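Local coordinates for thioredoxin (TrxA-1) (Sulfolobus solfataricus, PDB 3TCO), which probably reduces protein disulfides through a redox-active pair of cysteines, as thioredoxins generally do, at residues V5-V8 and E12-D15; D15-I18 and L23-V26; D69-L74 and T78-V83. One frame throughout, in Å; residues are numbered along the deposited sequence.

Contact 1: residues V5-V8 and E12-D15; sequences VTLV and ENFD. With EDO (1,2-ethanediol), chain D.
N13 reaches back across a short turn to the end of the first strand, and its amide nitrogen ND2 gives a hydrogen bond to the backbone O of V8. The bond is long at 3.3 Å from ND2 to O but nearly straight, 169° at the hydrogen. The V8 oxygen sits almost in the amide plane of N13, and ND2 in turn lies in the carbonyl plane of V8, so the two flat groups are well matched in direction. What puts the amide there is the first torsion: CG stands between the backbone N and the carbonyl carbon, chi1 63°, and a small second torsion turns the ND2 side toward the strand. The other end of the same amide is also taken, since N13 OD1 accepts a hydrogen bond from the backbone N of T10. With both ends held, the flip of the amide is fixed and V8 is tied to T10 through one side chain.

L7 adds a looser touch. Its CG is anti to the backbone N, chi1 168°, and its methyl CD2 comes to 4.2 Å from N13 ND2. At the far end of 5-8, an ethanediol, probably from the crystallisation liquor, donates from O2 to V5 O at 2.7 Å. N13 stands at the N-cap position of helix 14-20, yet its side chain makes no capping bond and is spent on the turn instead. The arrangement is a strand-turn-helix connection at the surface, part of the N-terminal strand and helix that thioredoxin adds to the core thioredoxin fold.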
loop_
_atom_site.group_PDB
_atom_site.type_symbol
_atom_site.label_atom_id
_atom_site.label_comp_id
_atom_site.label_asym_id
_atom_site.label_seq_id
_atom_site.Cartn_x
_atom_site.Cartn_y
_atom_site.Cartn_z
ATOM N N VAL A 5 4.128 -3.456 11.249
ATOM C CA VAL A 5 2.868 -4.166 11.120
ATOM C C VAL A 5 2.396 -4.246 9.676
ATOM O O VAL A 5 1.254 -4.636 9.412
ATOM C CB VAL A 5 1.779 -3.509 11.985
ATOM C CG1 VAL A 5 2.208 -3.544 13.447
ATOM C CG2 VAL A 5 1.542 -2.059 11.527
ATOM N N THR A 6 3.269 -3.880 8.743
ATOM C CA THR A 6 2.929 -3.955 7.328
ATOM C C THR A 6 2.968 -5.416 6.917
ATOM O O THR A 6 3.616 -6.240 7.563
ATOM C CB THR A 6 3.898 -3.144 6.450
ATOM O OG1 THR A 6 5.222 -3.691 6.548
ATOM C CG2 THR A 6 3.898 -1.690 6.896
ATOM N N LEU A 7 2.276 -5.727 5.827
ATOM C CA LEU A 7 2.159 -7.097 5.346
ATOM C C LEU A 7 2.649 -7.292 3.925
ATOM O O LEU A 7 2.213 -6.594 3.007
ATOM C CB LEU A 7 0.683 -7.528 5.415
ATOM C CG LEU A 7 0.274 -8.832 4.711
ATOM C CD1 LEU A 7 0.789 -10.017 5.490
ATOM C CD2 LEU A 7 -1.242 -8.903 4.599
ATOM N N VAL A 8 3.537 -8.262 3.742
ATOM C CA VAL A 8 4.035 -8.576 2.411
ATOM C C VAL A 8 2.915 -9.226 1.579
ATOM O O VAL A 8 2.256 -10.173 2.014
ATOM C CB VAL A 8 5.229 -9.560 2.480
ATOM C CG1 VAL A 8 5.625 -9.992 1.071
ATOM C CG2 VAL A 8 6.424 -8.898 3.184
ATOM N N GLU A 12 0.015 -14.870 -4.083
ATOM C CA GLU A 12 -0.517 -15.874 -3.168
ATOM C C GLU A 12 -1.600 -15.349 -2.221
ATOM O O GLU A 12 -2.552 -16.065 -1.927
ATOM C CB GLU A 12 0.627 -16.509 -2.370
ATOM C CG GLU A 12 0.320 -17.878 -1.787
ATOM C CD GLU A 12 -0.606 -17.815 -0.586
ATOM O OE1 GLU A 12 -0.360 -16.958 0.284
ATOM O OE2 GLU A 12 -1.561 -18.628 -0.508
ATOM N N ASN A 13 -1.491 -14.103 -1.760
ATOM C CA ASN A 13 -2.512 -13.584 -0.827
ATOM C C ASN A 13 -3.145 -12.250 -1.198
ATOM O O ASN A 13 -4.015 -11.749 -0.480
ATOM C CB ASN A 13 -1.917 -13.479 0.591
ATOM C CG ASN A 13 -0.761 -12.490 0.681
ATOM O OD1 ASN A 13 -0.156 -12.127 -0.332
ATOM N ND2 ASN A 13 -0.441 -12.057 1.907
ATOM N N PHE A 14 -2.738 -11.679 -2.330
ATOM C CA PHE A 14 -3.261 -10.374 -2.727
ATOM C C PHE A 14 -4.779 -10.259 -2.728
ATOM O O PHE A 14 -5.345 -9.395 -2.049
ATOM C CB PHE A 14 -2.751 -9.987 -4.111
ATOM C CG PHE A 14 -3.012 -8.553 -4.471
ATOM C CD1 PHE A 14 -2.119 -7.553 -4.091
ATOM C CD2 PHE A 14 -4.144 -8.198 -5.205
ATOM C CE1 PHE A 14 -2.340 -6.226 -4.439
ATOM C CE2 PHE A 14 -4.376 -6.870 -5.558
ATOM C CZ PHE A 14 -3.467 -5.880 -5.172
ATOM N N ASP A 15 -5.434 -11.115 -3.503
ATOM C CA ASP A 15 -6.881 -11.065 -3.605
ATOM C C ASP A 15 -7.629 -11.326 -2.303
ATOM O O ASP A 15 -8.519 -10.555 -1.951
ATOM C CB ASP A 15 -7.383 -12.023 -4.694
ATOM C CG ASP A 15 -7.056 -11.534 -6.090
ATOM O OD1 ASP A 15 -6.663 -10.352 -6.229
ATOM O OD2 ASP A 15 -7.196 -12.325 -7.049
HETATM C C1 EDO D . -2.235 -6.716 9.511
HETATM O O1 EDO D . -3.059 -6.714 10.679
HETATM C C2 EDO D . -0.826 -7.182 9.886
HETATM O O2 EDO D . -0.287 -6.322 10.894
#

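Contact 2: residues D15-I18 and L23-V26; sequences DEVI and LVLV
V17 and I18 on the helix meet V24 and V26 on the strand mainly through hydrocarbon, with no hydrogen bond between the two segments. Among the side-chain contacts, V24 is the hub. Its CG1 lies 4.0 Å from V17 CG1, the two valines crossing at about a right angle. Beside V17 CG1, on the helix-facing side of V24, the CD1 methyl of I18 lies against the same valine, though the modelled closeness is doubtful. I18 gets there because its CG1 is anti to the carbonyl carbon, chi1 -66°, and the second torsion carries CD1 over toward the strand. I18 CD1 also reaches V26 CG2, 4.4 Å away.

A second kind of contact sets a methyl against a backbone carbonyl: V24 CG2 sits 3.5 Å from V17 O. That oxygen has its polar partner in N21 ND2, just past the helix. With an alanine here both methyls of V24 go, which would probably leave V17 CG1 and V17 O without these neighbours and open a gap between helix and strand.

Beyond the pair, F82 touches both I18 and V26. Lacking any hydrogen bond or charge across it, this helix-to-strand contact relies on burial of apolar groups rather than on directional bonds.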
loop_
_atom_site.group_PDB
_atom_site.type_symbol
_atom_site.label_atom_id
_atom_site.label_comp_id
_atom_site.label_asym_id
_atom_site.label_seq_id
_atom_site.Cartn_x
_atom_site.Cartn_y
_atom_site.Cartn_z
ATOM N N ASP A 15 -5.434 -11.115 -3.503
ATOM C CA ASP A 15 -6.881 -11.065 -3.605
ATOM C C ASP A 15 -7.629 -11.326 -2.303
ATOM O O ASP A 15 -8.519 -10.555 -1.951
ATOM C CB ASP A 15 -7.383 -12.023 -4.694
ATOM C CG ASP A 15 -7.056 -11.534 -6.090
ATOM O OD1 ASP A 15 -6.663 -10.352 -6.229
ATOM O OD2 ASP A 15 -7.196 -12.325 -7.049
ATOM N N GLU A 16 -7.268 -12.381 -1.576
ATOM C CA GLU A 16 -7.984 -12.678 -0.334
ATOM C C GLU A 16 -7.868 -11.548 0.684
ATOM O O GLU A 16 -8.818 -11.270 1.413
ATOM C CB GLU A 16 -7.505 -13.997 0.289
ATOM C CG GLU A 16 -6.114 -13.998 0.891
ATOM C CD GLU A 16 -5.605 -15.411 1.153
ATOM O OE1 GLU A 16 -6.337 -16.214 1.765
ATOM O OE2 GLU A 16 -4.467 -15.720 0.755
ATOM N N VAL A 17 -6.712 -10.898 0.739
ATOM C CA VAL A 17 -6.522 -9.785 1.680
ATOM C C VAL A 17 -7.423 -8.600 1.294
ATOM O O VAL A 17 -8.109 -8.015 2.141
ATOM C CB VAL A 17 -5.026 -9.350 1.711
ATOM C CG1 VAL A 17 -4.862 -8.034 2.494
ATOM C CG2 VAL A 17 -4.180 -10.469 2.354
ATOM N N ILE A 18 -7.440 -8.250 0.009
ATOM C CA ILE A 18 -8.266 -7.136 -0.449
ATOM C C ILE A 18 -9.762 -7.402 -0.313
ATOM O O ILE A 18 -10.525 -6.504 0.038
ATOM C CB ILE A 18 -7.995 -6.789 -1.935
ATOM C CG1 ILE A 18 -6.567 -6.264 -2.106
ATOM C CG2 ILE A 18 -8.987 -5.743 -2.410
ATOM C CD1 ILE A 18 -6.291 -5.041 -1.298
ATOM N N LEU A 23 -10.504 -1.996 4.529
ATOM C CA LEU A 23 -9.542 -1.068 3.957
ATOM C C LEU A 23 -8.170 -1.702 3.854
ATOM O O LEU A 23 -7.595 -2.159 4.854
ATOM C CB LEU A 23 -9.448 0.218 4.800
ATOM C CG LEU A 23 -8.276 1.156 4.455
ATOM C CD1 LEU A 23 -8.453 1.720 3.034
ATOM C CD2 LEU A 23 -8.205 2.313 5.454
ATOM N N VAL A 24 -7.637 -1.710 2.637
ATOM C CA VAL A 24 -6.322 -2.282 2.397
ATOM C C VAL A 24 -5.510 -1.341 1.518
ATOM O O VAL A 24 -5.968 -0.926 0.448
ATOM C CB VAL A 24 -6.408 -3.648 1.677
ATOM C CG1 VAL A 24 -4.998 -4.215 1.473
ATOM C CG2 VAL A 24 -7.245 -4.645 2.502
ATOM N N LEU A 25 -4.321 -0.983 1.993
ATOM C CA LEU A 25 -3.421 -0.114 1.239
ATOM C C LEU A 25 -2.287 -0.984 0.736
ATOM O O LEU A 25 -1.929 -1.978 1.368
ATOM C CB LEU A 25 -2.861 1.016 2.118
ATOM C CG LEU A 25 -3.882 2.047 2.613
ATOM C CD1 LEU A 25 -4.501 1.569 3.930
ATOM C CD2 LEU A 25 -3.184 3.384 2.826
ATOM N N VAL A 26 -1.716 -0.611 -0.400
ATOM C CA VAL A 26 -0.631 -1.394 -0.970
ATOM C C VAL A 26 0.495 -0.487 -1.435
ATOM O O VAL A 26 0.352 0.218 -2.431
ATOM C CB VAL A 26 -1.112 -2.239 -2.188
ATOM C CG1 VAL A 26 0.024 -3.156 -2.661
ATOM C CG2 VAL A 26 -2.341 -3.060 -1.819
#

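Contact 3: residues D69-L74 and T78-V83; sequences DKYSVL and TTLIFV. With EDO (1,2-ethanediol), chain E.
The ring of F82 points its edge at one face of Y71, in an offset edge-to-face pair with centroids 5.4 Å apart and planes at 87°. The closest approach is 3.7 Å, from F82 CZ to Y71 CZ, toward the rim of the tyrosine ring. L80 meets the base of the same tyrosine, its CD1 lying 4.1 Å from Y71 CG, with the two side chains crossing at about a right angle. Farther along, V73 and T78 slide past each other, V73 CG1 coming to 3.9 Å from T78 OG1.

One step out, K70 lays its CG over the face of Y71 away from F82. Y71 has its CG anti to the carbonyl carbon, chi1 -64°, which swings the ring out over the strand. T78 OG1 bonds to N75 O and accepts a 2.7 Å hydrogen bond from a water that also takes a weak one from L74 N.

The turn behind Y71 is set by a Schellman motif: S72, at positive phi, is the C-prime residue, with S72 N bonded to D69 O and V73 N to A68 O. It ends helix 65-70 ahead of the loop into an inner strand, antiparallel to 23-29, where thioredoxins carry their cis-proline.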
loop_
_atom_site.group_PDB
_atom_site.type_symbol
_atom_site.label_atom_id
_atom_site.label_comp_id
_atom_site.label_asym_id
_atom_site.label_seq_id
_atom_site.Cartn_x
_atom_site.Cartn_y
_atom_site.Cartn_z
ATOM N N ASP A 69 1.491 -4.655 -13.178
ATOM C CA ASP A 69 0.951 -4.402 -14.512
ATOM C C ASP A 69 -0.569 -4.311 -14.469
ATOM O O ASP A 69 -1.162 -3.407 -15.056
ATOM C CB ASP A 69 1.371 -5.506 -15.496
ATOM C CG ASP A 69 2.855 -5.478 -15.817
ATOM O OD1 ASP A 69 3.459 -4.384 -15.783
ATOM O OD2 ASP A 69 3.423 -6.550 -16.122
ATOM N N LYS A 70 -1.200 -5.243 -13.763
ATOM C CA LYS A 70 -2.652 -5.246 -13.656
ATOM C C LYS A 70 -3.189 -3.879 -13.241
ATOM O O LYS A 70 -4.185 -3.414 -13.790
ATOM C CB LYS A 70 -3.110 -6.311 -12.653
ATOM C CG LYS A 70 -4.624 -6.404 -12.497
ATOM C CD LYS A 70 -5.068 -7.648 -11.713
ATOM C CE LYS A 70 -6.579 -7.630 -11.518
ATOM N NZ LYS A 70 -7.109 -8.797 -10.759
ATOM N N TYR A 71 -2.533 -3.230 -12.282
ATOM C CA TYR A 71 -2.995 -1.921 -11.820
ATOM C C TYR A 71 -2.204 -0.753 -12.399
ATOM O O TYR A 71 -2.178 0.333 -11.823
ATOM C CB TYR A 71 -2.976 -1.870 -10.285
ATOM C CG TYR A 71 -3.937 -2.849 -9.663
ATOM C CD1 TYR A 71 -3.503 -4.106 -9.235
ATOM C CD2 TYR A 71 -5.298 -2.555 -9.566
ATOM C CE1 TYR A 71 -4.394 -5.042 -8.731
ATOM C CE2 TYR A 71 -6.207 -3.495 -9.061
ATOM C CZ TYR A 71 -5.745 -4.733 -8.647
ATOM O OH TYR A 71 -6.620 -5.671 -8.146
ATOM N N SER A 72 -1.572 -0.996 -13.545
ATOM C CA SER A 72 -0.775 -0.005 -14.259
ATOM C C SER A 72 0.205 0.809 -13.406
ATOM O O SER A 72 0.303 2.030 -13.543
ATOM C CB SER A 72 -1.698 0.943 -15.029
ATOM O OG SER A 72 -2.632 1.554 -14.155
ATOM N N VAL A 73 0.942 0.131 -12.538
ATOM C CA VAL A 73 1.918 0.810 -11.707
ATOM C C VAL A 73 3.164 1.055 -12.559
ATOM O O VAL A 73 4.036 0.189 -12.678
ATOM C CB VAL A 73 2.274 -0.042 -10.481
ATOM C CG1 VAL A 73 3.362 0.639 -9.666
ATOM C CG2 VAL A 73 1.015 -0.264 -9.636
ATOM N N LEU A 74 3.237 2.241 -13.154
ATOM C CA LEU A 74 4.364 2.601 -14.016
ATOM C C LEU A 74 5.470 3.345 -13.277
ATOM O O LEU A 74 6.633 3.329 -13.698
ATOM C CB LEU A 74 3.875 3.455 -15.185
ATOM C CG LEU A 74 2.858 2.781 -16.111
ATOM C CD1 LEU A 74 2.468 3.744 -17.227
ATOM C CD2 LEU A 74 3.455 1.499 -16.695
ATOM N N THR A 78 4.025 3.866 -5.435
ATOM C CA THR A 78 2.611 4.050 -5.735
ATOM C C THR A 78 1.871 3.351 -4.608
ATOM O O THR A 78 2.223 2.234 -4.229
ATOM C CB THR A 78 2.171 3.387 -7.054
ATOM O OG1 THR A 78 2.665 4.150 -8.163
ATOM C CG2 THR A 78 0.649 3.324 -7.117
ATOM N N THR A 79 0.851 4.005 -4.070
ATOM C CA THR A 79 0.079 3.408 -2.995
ATOM C C THR A 79 -1.351 3.195 -3.472
ATOM O O THR A 79 -2.115 4.154 -3.637
ATOM C CB THR A 79 0.070 4.323 -1.749
ATOM O OG1 THR A 79 1.419 4.586 -1.333
ATOM C CG2 THR A 79 -0.647 3.647 -0.613
ATOM N N LEU A 80 -1.700 1.936 -3.717
ATOM C CA LEU A 80 -3.044 1.579 -4.151
ATOM C C LEU A 80 -3.914 1.578 -2.906
ATOM O O LEU A 80 -3.446 1.198 -1.825
ATOM C CB LEU A 80 -3.055 0.169 -4.740
ATOM C CG LEU A 80 -2.056 -0.101 -5.874
ATOM C CD1 LEU A 80 -2.102 -1.593 -6.252
ATOM C CD2 LEU A 80 -2.398 0.794 -7.060
ATOM N N ILE A 81 -5.163 2.009 -3.049
ATOM C CA ILE A 81 -6.080 1.994 -1.919
ATOM C C ILE A 81 -7.352 1.233 -2.293
ATOM O O ILE A 81 -8.043 1.570 -3.263
ATOM C CB ILE A 81 -6.433 3.416 -1.449
ATOM C CG1 ILE A 81 -5.130 4.150 -1.069
ATOM C CG2 ILE A 81 -7.403 3.337 -0.245
ATOM C CD1 ILE A 81 -5.316 5.541 -0.587
ATOM N N PHE A 82 -7.641 0.195 -1.518
ATOM C CA PHE A 82 -8.814 -0.644 -1.756
ATOM C C PHE A 82 -9.793 -0.541 -0.604
ATOM O O PHE A 82 -9.392 -0.622 0.554
ATOM C CB PHE A 82 -8.415 -2.115 -1.889
ATOM C CG PHE A 82 -7.564 -2.416 -3.093
ATOM C CD1 PHE A 82 -6.174 -2.282 -3.039
ATOM C CD2 PHE A 82 -8.153 -2.834 -4.281
ATOM C CE1 PHE A 82 -5.378 -2.569 -4.164
ATOM C CE2 PHE A 82 -7.362 -3.119 -5.416
ATOM C CZ PHE A 82 -5.980 -2.985 -5.347
ATOM N N VAL A 83 -11.075 -0.388 -0.927
ATOM C CA VAL A 83 -12.119 -0.316 0.088
ATOM C C VAL A 83 -13.230 -1.262 -0.358
ATOM O O VAL A 83 -13.720 -1.173 -1.482
ATOM C CB VAL A 83 -12.661 1.131 0.251
ATOM C CG1 VAL A 83 -13.857 1.151 1.228
ATOM C CG2 VAL A 83 -11.553 2.041 0.777
HETATM C C1 EDO E . -16.122 0.742 -3.079
HETATM O O1 EDO E . -15.831 -0.620 -2.758
HETATM C C2 EDO E . -16.296 1.539 -1.786
HETATM O O2 EDO E . -17.361 0.965 -1.022
HETATM O O HOH W 1 1.866 4.121 -10.781
#

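How the contacts relate
From the N terminus, contact 1 closes the short turn between strand 7-8 and helix 14-20. Contact 2 starts on D15, where contact 1 ends, and closes the next connection, from that helix into strand 23-29. Contact 3 comes later and closes the loop from helix 65-70 into strand 78-83. None nests within another or crosses it. They meet in space instead: F14, idle within contact 1, packs on V26, Y71 and F82, while L7 touches V17. Strands 23-29 and 78-83 are antiparallel neighbours, probably hydrogen-bonded from F82 N to V24 O and V26 N to L80 O; contact 2 joins helix 14-20, and contact 3 the loop leaving helix 65-70, to neighbouring strands of one sheet.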